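Local coordinates for protein glucose dehydrogenase (Haloferax mediterranei, PDB 2VWH) that catalyses the zinc-dependent oxidation of D-glucose and several other aldoses with NAD(+) or, preferably, NADP(+) as electron acceptor, at residues G36-D41 against L61-V66; P85-P90 against S301-V306; P90-T95 against M111-G116; L148-S153 against E307-A312. One frame throughout, in Å; residues are numbered along the deposited sequence.

Contact 1 comes first along the chain. It closes the loop that holds helix 39-46 and joins the end of strand 27-37 to the start of strand 64-71. Contact 2 then opens at 85-90 and closes only at 301-306, so it ties the GroES-like domain to the nucleotide-binding domain. Contact 3 lies within that long span. It shares Pro90 with contact 2, and strands 88-89 and 113-115 pair between them. Contact 4 opens at 148-153 and closes at 307-312, past the end of contact 2, so the two cross. It joins helix 149-165 to helix 306-318. All four contacts include a residue that touches the bound glucose.

Contact 1. Residues G36-D41 against L61-V66; sequences GVDGTD and LGHEAV. With ZN (zinc ion), chain D; BGC (beta-D-glucopyranose), chain C; NAP (NADP nicotinamide-adenine-dinucleotide phosphate), chain B.
Asp38 and His63 meet round the catalytic zinc in a buried metal-site contact of the GroES-like domain. It lies where strand 27-37 gives way to helix 39-46, beside the start of strand 64-71. Asp38 OD2 and His63 NE2 both bind the zinc at 2.0 Å. Their carboxylate and ring planes are 61° apart, and Asp38 OD1 stays at the ring edge, 3.1 Å from His63 CE1. Asp38 CG lies between its backbone N and carbonyl carbon (chi1 79°), which lets OD1 accept from Asp41 N while OD2 meets the zinc. Asp41 OD2 accepts from Asp38 N, and this capping box fixes the Asp38 carboxylate at the N-cap. Asp41 OD1 reaches the other ring nitrogen, His63 ND1, at 2.9 Å in a weak, bent bond, consistent with a second-shell carboxylate that helps orient the ring. One water bridges Gly36 O, Asp41 OD2 and His63 N, above one face of the imidazole, toward its rim. Gly36 N donates to Glu64 O. Glu64, also a residue of the catalytic zinc site, keeps OE2 3.7 Å from the metal, beside a zinc-bound water, and its OE1 forms a salt bridge to Lys349. Glucose O1 and O2 bind the zinc at 2.0 and 2.5 Å. Thr40 OG1 shares a hydrogen bond with O2D of the NADP. This is the catalytic zinc site of a zinc-containing alcohol dehydrogenase, occupied by substrate and coenzyme.

Contact 2. Residues P85-P90 against S301-V306; sequences PTVRRP and SVNSHV. With BGC (beta-D-glucopyranose), chain C; NAP (NADP nicotinamide-adenine-dinucleotide phosphate), chain B.
Arg88 stacks on the amide of Asn303 across the cleft between the GroES-like domain and the Rossmann-type coenzyme domain. The guanidinium and amide planes are 15° apart, and Asn303 CB lies over one face of the guanidinium, toward its rim. The arginine chain is extended from CG to NE, so its methylene part also runs past the amide: Arg88 CD is 3.2 Å from Asn303 OD1. No hydrogen bond joins this pair. Arg88 NE instead forms a salt bridge to Glu114, and NH1 donates to Pro104 O. Val302 CG1 comes up to Arg88 NH2 at about a right angle to the arginine chain. Asn303 CG is anti to the backbone N (chi1 -163°), which lays the amide against Arg88 and within bonding distance of the sugar. The backbone here holds the nicotinamide: Asn303 N donates to O7N of the NADP at 2.8 Å, and Ser301 O accepts from N7N. Farther along, Thr86 CG2 touches Val306 CG2 at 4.1 Å. A water takes a bond from Val87 N, gives one to Ser304 O and has a weak one from Asn303 ND2. The same ND2 grips two hydroxyls of the glucose, O3 at 2.9 Å and O4 at 3.3 Å.

Contact 3. Residues P90-T95 against M111-G116; sequences PPASGT and MYFERG. With BGC (beta-D-glucopyranose), chain C.
Phe113 CG stands opposite its own carbonyl carbon and beside its backbone N (chi1 -67°), which swings the ring across to Pro91. The ring lies against the proline backbone, and Pro91 CA sits over its centre. This is a CH-pi contact, with CA 3.8 Å from the ring centroid and 11° off the normal. Pro91 CB adds an apolar touch at Phe113 CE1. Ala92 joins at the far end of the ring, where its N is 3.4 Å from Phe113 CZ and its methyl group also meets CZ. Pro90 O approaches obliquely, 3.6 Å from Phe113 CD2. The Pro91 ring itself leans on the chain at Met111, with CD 3.5 Å from Met111 O. An alanine in place of Phe113 would leave Pro91 CA and the Ala92 methyl group without their aromatic partner and is likely to let this turn shift. The turn is type I, from Pro91 to Gly94, closed by Gly94 N on Pro91 O at 3.0 Å. No hydrogen bond crosses between the two segments. The next residue, Glu114, points its CB the other way, into the active site. Its OE1 accepts from glucose O6 at 2.7 Å, and its OE2 accepts from O4 at 2.6 Å. Strand 113-115 thus has a surface turn on one side and the sugar-binding site of glucose dehydrogenase on the other.

Contact 4. Residues L148-S153 against E307-A312; sequences LIEPIS and EHFEAA. With BGC (beta-D-glucopyranose), chain C.
Ser153 and Phe309 meet where two helices of the coenzyme-binding domain cross, the start of helix 149-165 and the first turns of helix 306-318. The axes of 149-153 and 307-312 pass 8.1 Å apart at 111°. Ser153 lies over one face of the Phe309 ring. Its CB makes a CH-pi contact 4.1 Å from the centroid, and its OG sits above the rim, 3.5 Å from CE1. That hydroxyl donates back to Glu150 O at 2.6 Å, along a lone pair in the carbonyl plane. Ser153 OG lies between the backbone N and the carbonyl carbon (chi1 82°), which lets it turn back to that oxygen. Glu150 CG touches the far end of the ring, 3.9 Å from CZ, and Ile149 CG2 meets CD2. A serine in place of Phe309 would probably open a gap under Ser153 and leave the Glu150 side chain with less support on that flank. Farther along, Ala312 CB fits between the two isoleucines and is tight against Ile152 CG2 at 3.4 Å. Beyond the ring, Glu150 OE2 accepts from glucose O3 at 3.1 Å. No hydrogen bond crosses between the segments; the Ser153 hydroxyl is taken up by Glu150 O and Ser304 OG. The contacts are mostly van der Waals and CH-pi, and they set CG of Glu150, a substrate- and zinc-site residue, against a ring of the second helix.

Contact 1. Residues G36-D41 against L61-V66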
# COMPACT_ATOMS: atom_id res chain seq x y z
N GLY A 36 -4.50 27.33 14.80
CA GLY A 36 -5.36 26.25 15.20
C GLY A 36 -4.71 25.31 16.21
O GLY A 36 -3.49 25.36 16.41
N VAL A 37 -5.54 24.46 16.81
CA VAL A 37 -5.12 23.42 17.74
C VAL A 37 -5.65 22.08 17.25
O VAL A 37 -6.82 21.99 16.89
CB VAL A 37 -5.66 23.70 19.17
CG1 VAL A 37 -5.24 22.60 20.13
CG2 VAL A 37 -5.17 25.05 19.67
N ASP A 38 -4.81 21.05 17.19
CA ASP A 38 -5.31 19.72 16.82
C ASP A 38 -4.89 18.64 17.83
O ASP A 38 -4.30 18.95 18.86
CB ASP A 38 -4.99 19.37 15.35
CG ASP A 38 -3.54 18.90 15.11
OD1 ASP A 38 -2.69 18.90 16.01
OD2 ASP A 38 -3.28 18.51 13.97
N GLY A 39 -5.25 17.41 17.54
CA GLY A 39 -4.95 16.28 18.42
C GLY A 39 -3.46 16.05 18.60
O GLY A 39 -3.03 15.61 19.65
N THR A 40 -2.66 16.35 17.57
CA THR A 40 -1.20 16.23 17.68
C THR A 40 -0.64 17.23 18.72
O THR A 40 0.23 16.89 19.52
CB THR A 40 -0.52 16.40 16.31
OG1 THR A 40 -1.03 15.41 15.39
CG2 THR A 40 1.00 16.27 16.41
N ASP A 41 -1.15 18.46 18.72
CA ASP A 41 -0.76 19.45 19.74
C ASP A 41 -0.99 18.96 21.18
O ASP A 41 -0.14 19.15 22.05
CB ASP A 41 -1.50 20.78 19.55
CG ASP A 41 -1.20 21.43 18.20
OD1 ASP A 41 -0.02 21.41 17.79
OD2 ASP A 41 -2.14 21.93 17.54
N LEU A 61 4.21 26.44 20.98
CA LEU A 61 3.28 25.50 20.34
C LEU A 61 2.72 26.05 19.02
O LEU A 61 2.95 27.21 18.67
CB LEU A 61 2.12 25.24 21.31
CG LEU A 61 2.50 24.51 22.60
CD1 LEU A 61 1.38 24.59 23.61
CD2 LEU A 61 2.87 23.06 22.30
N GLY A 62 1.98 25.20 18.30
CA GLY A 62 1.21 25.62 17.13
C GLY A 62 1.88 25.36 15.80
O GLY A 62 2.99 25.82 15.55
N HIS A 63 1.18 24.62 14.93
CA HIS A 63 1.68 24.31 13.59
C HIS A 63 0.70 24.62 12.45
O HIS A 63 1.09 24.61 11.29
CB HIS A 63 2.16 22.85 13.52
CG HIS A 63 1.07 21.84 13.71
ND1 HIS A 63 0.69 21.38 14.95
CD2 HIS A 63 0.30 21.18 12.81
CE1 HIS A 63 -0.29 20.50 14.81
NE2 HIS A 63 -0.54 20.35 13.52
N GLU A 64 -0.56 24.92 12.80
CA GLU A 64 -1.60 25.27 11.83
C GLU A 64 -1.82 26.79 11.89
O GLU A 64 -2.56 27.27 12.73
CB GLU A 64 -2.93 24.59 12.19
CG GLU A 64 -2.94 23.07 12.28
CD GLU A 64 -4.29 22.50 12.71
OE1 GLU A 64 -5.11 23.25 13.31
OE2 GLU A 64 -4.57 21.30 12.44
N ALA A 65 -1.17 27.55 11.02
CA ALA A 65 -1.14 29.00 11.21
C ALA A 65 -1.51 29.74 9.95
O ALA A 65 -1.31 29.25 8.85
CB ALA A 65 0.23 29.43 11.67
N VAL A 66 -2.04 30.95 10.14
CA VAL A 66 -2.18 31.92 9.06
C VAL A 66 -1.72 33.29 9.59
O VAL A 66 -1.97 33.63 10.74
CB VAL A 66 -3.63 31.94 8.51
CG1 VAL A 66 -4.66 32.27 9.63
CG2 VAL A 66 -3.76 32.88 7.30
ZN ZN D . -1.75 19.00 12.74
C2 BGC C . 0.97 17.99 11.52
C3 BGC C . 1.88 17.45 10.42
C4 BGC C . 2.90 16.54 11.08
C5 BGC C . 2.20 15.43 11.91
C6 BGC C . 3.24 14.52 12.57
C1 BGC C . 0.36 16.85 12.31
O1 BGC C . -0.60 17.41 13.17
O2 BGC C . -0.14 18.56 10.89
O3 BGC C . 2.51 18.52 9.75
O4 BGC C . 3.78 16.04 10.10
O5 BGC C . 1.33 16.02 12.90
O6 BGC C . 3.91 15.27 13.54
PA NAP B . -8.38 13.91 17.63
O1A NAP B . -9.05 15.21 17.83
O2A NAP B . -7.77 13.30 18.80
O5B NAP B . -9.44 12.92 16.96
C5B NAP B . -9.32 11.53 17.13
C4B NAP B . -10.73 10.99 17.25
O4B NAP B . -10.71 9.59 17.15
C3B NAP B . -11.36 11.35 18.61
O3B NAP B . -12.48 12.18 18.40
C2B NAP B . -11.72 10.01 19.21
O2B NAP B . -12.99 10.02 19.80
C1B NAP B . -11.70 9.07 18.01
N9A NAP B . -11.43 7.70 18.44
C8A NAP B . -10.33 7.24 19.14
N7A NAP B . -10.49 5.92 19.35
C5A NAP B . -11.67 5.53 18.81
C6A NAP B . -12.31 4.30 18.74
N6A NAP B . -11.75 3.23 19.29
N1A NAP B . -13.53 4.21 18.11
C2A NAP B . -14.10 5.33 17.53
N3A NAP B . -13.47 6.55 17.59
C4A NAP B . -12.27 6.64 18.23
O3 NAP B . -7.24 14.10 16.51
PN NAP B . -7.27 14.84 15.08
O1N NAP B . -8.57 14.65 14.41
O2N NAP B . -6.69 16.20 15.21
O5D NAP B . -6.18 13.90 14.34
C5D NAP B . -6.43 12.53 14.13
C4D NAP B . -5.16 11.69 14.28
O4D NAP B . -4.28 12.00 13.23
C3D NAP B . -4.35 11.91 15.56
O3D NAP B . -3.70 10.70 15.89
C2D NAP B . -3.35 12.96 15.14
O2D NAP B . -2.20 13.01 15.93
C1D NAP B . -3.04 12.49 13.73
N1N NAP B . -2.56 13.49 12.75
C2N NAP B . -1.60 13.05 11.87
C3N NAP B . -1.13 13.87 10.87
C7N NAP B . -0.26 13.25 9.81
O7N NAP B . 0.51 14.12 9.03
N7N NAP B . -0.19 11.92 9.63
C4N NAP B . -1.63 15.18 10.75
C5N NAP B . -2.64 15.60 11.64
C6N NAP B . -3.11 14.74 12.64
P2B NAP B . -13.20 10.40 21.36
O1X NAP B . -13.08 11.88 21.48
O2X NAP B . -12.19 9.72 22.21
O3X NAP B . -14.60 9.95 21.68
O HOH W 1 -1.47 23.76 15.70
O HOH W 2 2.11 22.42 18.87
O HOH W 3 -2.93 19.77 11.40

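Contact 2. Residues P85-P90 against S301-V306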
# COMPACT_ATOMS: atom_id res chain seq x y z
N PRO A 85 2.31 29.11 6.61
CA PRO A 85 3.60 28.44 6.59
C PRO A 85 3.49 26.91 6.51
O PRO A 85 2.59 26.32 7.12
CB PRO A 85 4.22 28.85 7.92
CG PRO A 85 3.03 28.96 8.84
CD PRO A 85 1.93 29.51 7.98
N THR A 86 4.42 26.27 5.80
CA THR A 86 4.60 24.83 5.92
C THR A 86 5.24 24.52 7.29
O THR A 86 5.69 25.42 8.01
CB THR A 86 5.45 24.22 4.76
OG1 THR A 86 6.82 24.67 4.85
CG2 THR A 86 4.85 24.59 3.37
N VAL A 87 5.28 23.25 7.64
CA VAL A 87 5.66 22.86 8.99
C VAL A 87 7.12 22.39 9.13
O VAL A 87 7.79 22.69 10.14
CB VAL A 87 4.66 21.82 9.51
CG1 VAL A 87 5.07 21.31 10.90
CG2 VAL A 87 3.25 22.43 9.53
N ARG A 88 7.63 21.71 8.10
CA ARG A 88 8.97 21.11 8.19
C ARG A 88 10.11 22.03 7.77
O ARG A 88 9.99 22.80 6.81
CB ARG A 88 9.04 19.79 7.39
CG ARG A 88 8.42 18.67 8.16
CD ARG A 88 8.52 17.34 7.45
NE ARG A 88 7.89 16.31 8.27
CZ ARG A 88 8.00 15.00 8.04
NH1 ARG A 88 8.69 14.55 7.01
NH2 ARG A 88 7.41 14.13 8.86
N ARG A 89 11.20 21.95 8.52
CA ARG A 89 12.41 22.73 8.27
C ARG A 89 13.62 21.81 8.41
O ARG A 89 13.56 20.79 9.10
CB ARG A 89 12.53 23.88 9.27
CG ARG A 89 11.37 24.88 9.27
CD ARG A 89 11.43 25.79 8.04
NE ARG A 89 10.31 26.73 8.05
CZ ARG A 89 9.07 26.46 7.67
NH1 ARG A 89 8.75 25.26 7.20
NH2 ARG A 89 8.13 27.40 7.74
N PRO A 90 14.74 22.16 7.74
CA PRO A 90 15.95 21.35 7.84
C PRO A 90 16.44 21.21 9.28
O PRO A 90 16.27 22.15 10.07
CB PRO A 90 16.99 22.13 7.02
CG PRO A 90 16.23 23.08 6.20
CD PRO A 90 14.92 23.34 6.89
N SER A 301 0.78 7.93 5.50
CA SER A 301 1.12 9.27 5.06
C SER A 301 1.34 10.22 6.25
O SER A 301 0.63 10.15 7.26
CB SER A 301 0.00 9.81 4.16
OG SER A 301 0.36 11.03 3.55
N VAL A 302 2.32 11.09 6.13
CA VAL A 302 2.56 12.10 7.16
C VAL A 302 2.97 13.42 6.52
O VAL A 302 3.64 13.43 5.48
CB VAL A 302 3.60 11.63 8.22
CG1 VAL A 302 5.04 11.52 7.61
CG2 VAL A 302 3.59 12.57 9.43
N ASN A 303 2.54 14.52 7.14
CA ASN A 303 2.97 15.85 6.73
C ASN A 303 2.42 16.17 5.34
O ASN A 303 1.48 15.51 4.87
CB ASN A 303 4.51 15.96 6.82
CG ASN A 303 5.02 17.40 6.81
OD1 ASN A 303 5.74 17.79 5.90
ND2 ASN A 303 4.65 18.18 7.80
N SER A 304 2.98 17.18 4.69
CA SER A 304 2.51 17.64 3.38
C SER A 304 3.44 18.76 2.96
O SER A 304 4.22 19.27 3.77
CB SER A 304 1.07 18.16 3.44
OG SER A 304 0.93 19.21 4.38
N HIS A 305 3.36 19.14 1.70
CA HIS A 305 4.21 20.19 1.18
C HIS A 305 3.44 21.16 0.28
O HIS A 305 2.22 21.07 0.17
CB HIS A 305 5.45 19.60 0.49
CG HIS A 305 6.62 20.54 0.47
ND1 HIS A 305 7.04 21.23 1.58
CD2 HIS A 305 7.42 20.94 -0.55
CE1 HIS A 305 8.06 22.00 1.26
NE2 HIS A 305 8.31 21.85 -0.03
N VAL A 306 4.17 22.08 -0.35
CA VAL A 306 3.59 23.27 -0.98
C VAL A 306 2.46 22.98 -1.94
O VAL A 306 1.42 23.63 -1.90
CB VAL A 306 4.69 24.13 -1.67
CG1 VAL A 306 4.08 25.29 -2.48
CG2 VAL A 306 5.65 24.66 -0.62
C2 BGC C . 0.97 17.99 11.52
C3 BGC C . 1.88 17.45 10.42
C4 BGC C . 2.90 16.54 11.08
C5 BGC C . 2.20 15.43 11.91
C6 BGC C . 3.24 14.52 12.57
C1 BGC C . 0.36 16.85 12.31
O1 BGC C . -0.60 17.41 13.17
O2 BGC C . -0.14 18.56 10.89
O3 BGC C . 2.51 18.52 9.75
O4 BGC C . 3.78 16.04 10.10
O5 BGC C . 1.33 16.02 12.90
O6 BGC C . 3.91 15.27 13.54
PA NAP B . -8.38 13.91 17.63
O1A NAP B . -9.05 15.21 17.83
O2A NAP B . -7.77 13.30 18.80
O5B NAP B . -9.44 12.92 16.96
C5B NAP B . -9.32 11.53 17.13
C4B NAP B . -10.73 10.99 17.25
O4B NAP B . -10.71 9.59 17.15
C3B NAP B . -11.36 11.35 18.61
O3B NAP B . -12.48 12.18 18.40
C2B NAP B . -11.72 10.01 19.21
O2B NAP B . -12.99 10.02 19.80
C1B NAP B . -11.70 9.07 18.01
N9A NAP B . -11.43 7.70 18.44
C8A NAP B . -10.33 7.24 19.14
N7A NAP B . -10.49 5.92 19.35
C5A NAP B . -11.67 5.53 18.81
C6A NAP B . -12.31 4.30 18.74
N6A NAP B . -11.75 3.23 19.29
N1A NAP B . -13.53 4.21 18.11
C2A NAP B . -14.10 5.33 17.53
N3A NAP B . -13.47 6.55 17.59
C4A NAP B . -12.27 6.64 18.23
O3 NAP B . -7.24 14.10 16.51
PN NAP B . -7.27 14.84 15.08
O1N NAP B . -8.57 14.65 14.41
O2N NAP B . -6.69 16.20 15.21
O5D NAP B . -6.18 13.90 14.34
C5D NAP B . -6.43 12.53 14.13
C4D NAP B . -5.16 11.69 14.28
O4D NAP B . -4.28 12.00 13.23
C3D NAP B . -4.35 11.91 15.56
O3D NAP B . -3.70 10.70 15.89
C2D NAP B . -3.35 12.96 15.14
O2D NAP B . -2.20 13.01 15.93
C1D NAP B . -3.04 12.49 13.73
N1N NAP B . -2.56 13.49 12.75
C2N NAP B . -1.60 13.05 11.87
C3N NAP B . -1.13 13.87 10.87
C7N NAP B . -0.26 13.25 9.81
O7N NAP B . 0.51 14.12 9.03
N7N NAP B . -0.19 11.92 9.63
C4N NAP B . -1.63 15.18 10.75
C5N NAP B . -2.64 15.60 11.64
C6N NAP B . -3.11 14.74 12.64
P2B NAP B . -13.20 10.40 21.36
O1X NAP B . -13.08 11.88 21.48
O2X NAP B . -12.19 9.72 22.21
O3X NAP B . -14.60 9.95 21.68
O HOH W 4 4.19 21.10 6.16

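Contact 3. Residues P90-T95 against M111-G116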
# COMPACT_ATOMS: atom_id res chain seq x y z
N PRO A 90 14.74 22.16 7.74
CA PRO A 90 15.95 21.35 7.84
C PRO A 90 16.44 21.21 9.28
O PRO A 90 16.27 22.15 10.07
CB PRO A 90 16.99 22.13 7.02
CG PRO A 90 16.23 23.08 6.20
CD PRO A 90 14.92 23.34 6.89
N PRO A 91 17.04 20.07 9.64
CA PRO A 91 17.52 19.92 11.01
C PRO A 91 18.82 20.71 11.23
O PRO A 91 19.29 21.39 10.30
CB PRO A 91 17.75 18.41 11.13
CG PRO A 91 18.09 17.97 9.77
CD PRO A 91 17.34 18.88 8.82
N ALA A 92 19.36 20.62 12.44
CA ALA A 92 20.56 21.36 12.86
C ALA A 92 21.75 21.14 11.92
O ALA A 92 22.43 22.11 11.54
CB ALA A 92 20.95 20.95 14.29
N SER A 93 21.98 19.89 11.55
CA SER A 93 23.04 19.51 10.60
C SER A 93 22.98 20.21 9.24
O SER A 93 24.00 20.33 8.56
CB SER A 93 23.03 18.00 10.38
OG SER A 93 21.75 17.55 9.98
N GLY A 94 21.79 20.67 8.84
CA GLY A 94 21.61 21.39 7.57
C GLY A 94 20.77 20.61 6.57
O GLY A 94 20.18 19.58 6.92
N THR A 95 20.73 21.11 5.34
CA THR A 95 19.89 20.54 4.28
C THR A 95 20.30 19.12 3.95
O THR A 95 21.40 18.69 4.26
CB THR A 95 19.96 21.38 2.98
OG1 THR A 95 19.85 22.77 3.30
CG2 THR A 95 18.83 21.01 2.04
N MET A 111 15.74 13.65 10.21
CA MET A 111 16.19 14.44 9.06
C MET A 111 15.29 15.66 8.81
O MET A 111 15.34 16.26 7.73
CB MET A 111 16.31 13.55 7.83
CG MET A 111 17.35 12.45 8.04
SD MET A 111 17.72 11.54 6.55
CE MET A 111 18.58 12.81 5.62
N TYR A 112 14.52 16.03 9.82
CA TYR A 112 13.68 17.23 9.75
C TYR A 112 13.39 17.75 11.15
O TYR A 112 13.51 17.01 12.12
CB TYR A 112 12.37 16.92 9.03
CG TYR A 112 11.51 15.91 9.75
CD1 TYR A 112 10.63 16.30 10.74
CD2 TYR A 112 11.58 14.55 9.44
CE1 TYR A 112 9.85 15.38 11.42
CE2 TYR A 112 10.80 13.62 10.10
CZ TYR A 112 9.93 14.04 11.09
OH TYR A 112 9.15 13.12 11.75
N PHE A 113 13.04 19.02 11.24
CA PHE A 113 12.29 19.55 12.38
C PHE A 113 10.86 19.83 11.91
O PHE A 113 10.65 20.13 10.74
CB PHE A 113 12.87 20.88 12.86
CG PHE A 113 14.24 20.78 13.48
CD1 PHE A 113 14.67 19.61 14.12
CD2 PHE A 113 15.09 21.88 13.46
CE1 PHE A 113 15.93 19.56 14.72
CE2 PHE A 113 16.36 21.82 14.05
CZ PHE A 113 16.77 20.66 14.68
N GLU A 114 9.90 19.75 12.84
CA GLU A 114 8.55 20.26 12.60
C GLU A 114 8.27 21.38 13.60
O GLU A 114 8.30 21.16 14.82
CB GLU A 114 7.51 19.14 12.75
CG GLU A 114 7.51 18.17 11.59
CD GLU A 114 6.57 16.96 11.78
OE1 GLU A 114 6.13 16.65 12.91
OE2 GLU A 114 6.31 16.29 10.78
N ARG A 115 7.99 22.56 13.07
CA ARG A 115 7.72 23.73 13.90
C ARG A 115 6.46 23.50 14.74
O ARG A 115 5.41 23.13 14.22
CB ARG A 115 7.61 24.98 13.02
CG ARG A 115 8.97 25.40 12.38
CD ARG A 115 9.06 26.88 11.95
NE ARG A 115 8.77 27.79 13.06
CZ ARG A 115 8.97 29.11 13.05
NH1 ARG A 115 9.49 29.74 12.01
NH2 ARG A 115 8.63 29.81 14.13
N GLY A 116 6.61 23.71 16.04
CA GLY A 116 5.56 23.49 17.02
C GLY A 116 5.41 22.05 17.49
O GLY A 116 4.57 21.76 18.33
C2 BGC C . 0.97 17.99 11.52
C3 BGC C . 1.88 17.45 10.42
C4 BGC C . 2.90 16.54 11.08
C5 BGC C . 2.20 15.43 11.91
C6 BGC C . 3.24 14.52 12.57
C1 BGC C . 0.36 16.85 12.31
O1 BGC C . -0.60 17.41 13.17
O2 BGC C . -0.14 18.56 10.89
O3 BGC C . 2.51 18.52 9.75
O4 BGC C . 3.78 16.04 10.10
O5 BGC C . 1.33 16.02 12.90
O6 BGC C . 3.91 15.27 13.54

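Contact 4. Residues L148-S153 against E307-A312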
# COMPACT_ATOMS: atom_id res chain seq x y z
N LEU A 148 -7.08 26.36 8.64
CA LEU A 148 -7.59 25.08 8.13
C LEU A 148 -6.84 24.57 6.91
O LEU A 148 -6.98 23.39 6.55
CB LEU A 148 -9.09 25.16 7.84
CG LEU A 148 -10.02 25.29 9.05
CD1 LEU A 148 -11.47 25.36 8.59
CD2 LEU A 148 -9.82 24.15 10.05
N ILE A 149 -6.03 25.42 6.28
CA ILE A 149 -5.33 25.02 5.06
C ILE A 149 -4.34 23.90 5.33
O ILE A 149 -4.22 22.95 4.55
CB ILE A 149 -4.65 26.22 4.37
CG1 ILE A 149 -5.70 27.24 3.89
CG2 ILE A 149 -3.76 25.76 3.20
CD1 ILE A 149 -6.70 26.69 2.89
N GLU A 150 -3.65 23.97 6.47
CA GLU A 150 -2.71 22.91 6.82
C GLU A 150 -3.36 21.53 6.96
O GLU A 150 -2.91 20.58 6.31
CB GLU A 150 -1.86 23.30 8.04
CG GLU A 150 -0.62 22.41 8.26
CD GLU A 150 -0.88 21.18 9.08
OE1 GLU A 150 -2.00 21.04 9.62
OE2 GLU A 150 0.04 20.34 9.20
N PRO A 151 -4.39 21.38 7.83
CA PRO A 151 -5.00 20.04 7.91
C PRO A 151 -5.67 19.54 6.62
O PRO A 151 -5.62 18.34 6.34
CB PRO A 151 -6.02 20.18 9.05
CG PRO A 151 -6.20 21.65 9.26
CD PRO A 151 -4.95 22.32 8.82
N ILE A 152 -6.24 20.44 5.83
CA ILE A 152 -6.74 20.07 4.51
C ILE A 152 -5.60 19.49 3.65
O ILE A 152 -5.78 18.47 2.97
CB ILE A 152 -7.43 21.25 3.80
CG1 ILE A 152 -8.69 21.66 4.56
CG2 ILE A 152 -7.82 20.87 2.35
CD1 ILE A 152 -9.32 22.95 4.07
N SER A 153 -4.43 20.12 3.73
CA SER A 153 -3.27 19.71 2.94
C SER A 153 -2.77 18.32 3.31
O SER A 153 -2.27 17.60 2.46
CB SER A 153 -2.14 20.75 3.05
OG SER A 153 -1.38 20.60 4.23
N GLU A 307 2.65 21.98 -2.80
CA GLU A 307 1.64 21.64 -3.79
C GLU A 307 0.33 21.21 -3.14
O GLU A 307 -0.75 21.46 -3.67
CB GLU A 307 2.15 20.55 -4.75
CG GLU A 307 2.53 19.19 -4.10
CD GLU A 307 4.01 19.06 -3.66
OE1 GLU A 307 4.69 20.09 -3.37
OE2 GLU A 307 4.49 17.90 -3.58
N HIS A 308 0.43 20.56 -1.97
CA HIS A 308 -0.76 20.12 -1.23
C HIS A 308 -1.49 21.31 -0.58
O HIS A 308 -2.72 21.31 -0.47
CB HIS A 308 -0.33 19.10 -0.17
CG HIS A 308 0.41 17.93 -0.74
ND1 HIS A 308 1.67 17.58 -0.32
CD2 HIS A 308 0.08 17.06 -1.72
CE1 HIS A 308 2.08 16.52 -1.00
NE2 HIS A 308 1.14 16.20 -1.87
N PHE A 309 -0.73 22.32 -0.14
CA PHE A 309 -1.29 23.56 0.43
C PHE A 309 -2.03 24.33 -0.66
O PHE A 309 -3.12 24.85 -0.42
CB PHE A 309 -0.19 24.44 1.04
CG PHE A 309 0.30 24.00 2.41
CD1 PHE A 309 1.05 22.84 2.56
CD2 PHE A 309 0.06 24.77 3.53
CE1 PHE A 309 1.52 22.44 3.82
CE2 PHE A 309 0.53 24.37 4.81
CZ PHE A 309 1.24 23.22 4.95
N GLU A 310 -1.42 24.42 -1.84
CA GLU A 310 -2.08 25.05 -2.99
C GLU A 310 -3.40 24.38 -3.35
O GLU A 310 -4.43 25.05 -3.52
CB GLU A 310 -1.14 25.04 -4.20
CG GLU A 310 0.03 25.96 -3.98
CD GLU A 310 0.98 26.02 -5.16
OE1 GLU A 310 0.76 25.30 -6.15
OE2 GLU A 310 1.96 26.77 -5.07
N ALA A 311 -3.38 23.06 -3.40
CA ALA A 311 -4.57 22.28 -3.70
C ALA A 311 -5.65 22.52 -2.65
O ALA A 311 -6.84 22.63 -2.97
CB ALA A 311 -4.22 20.79 -3.77
N ALA A 312 -5.22 22.60 -1.39
CA ALA A 312 -6.14 22.88 -0.28
C ALA A 312 -6.93 24.19 -0.46
O ALA A 312 -8.08 24.26 -0.02
CB ALA A 312 -5.38 22.89 1.07
C2 BGC C . 0.97 17.99 11.52
C3 BGC C . 1.88 17.45 10.42
C4 BGC C . 2.90 16.54 11.08
C5 BGC C . 2.20 15.43 11.91
C6 BGC C . 3.24 14.52 12.57
C1 BGC C . 0.36 16.85 12.31
O1 BGC C . -0.60 17.41 13.17
O2 BGC C . -0.14 18.56 10.89
O3 BGC C . 2.51 18.52 9.75
O4 BGC C . 3.78 16.04 10.10
O5 BGC C . 1.33 16.02 12.90
O6 BGC C . 3.91 15.27 13.54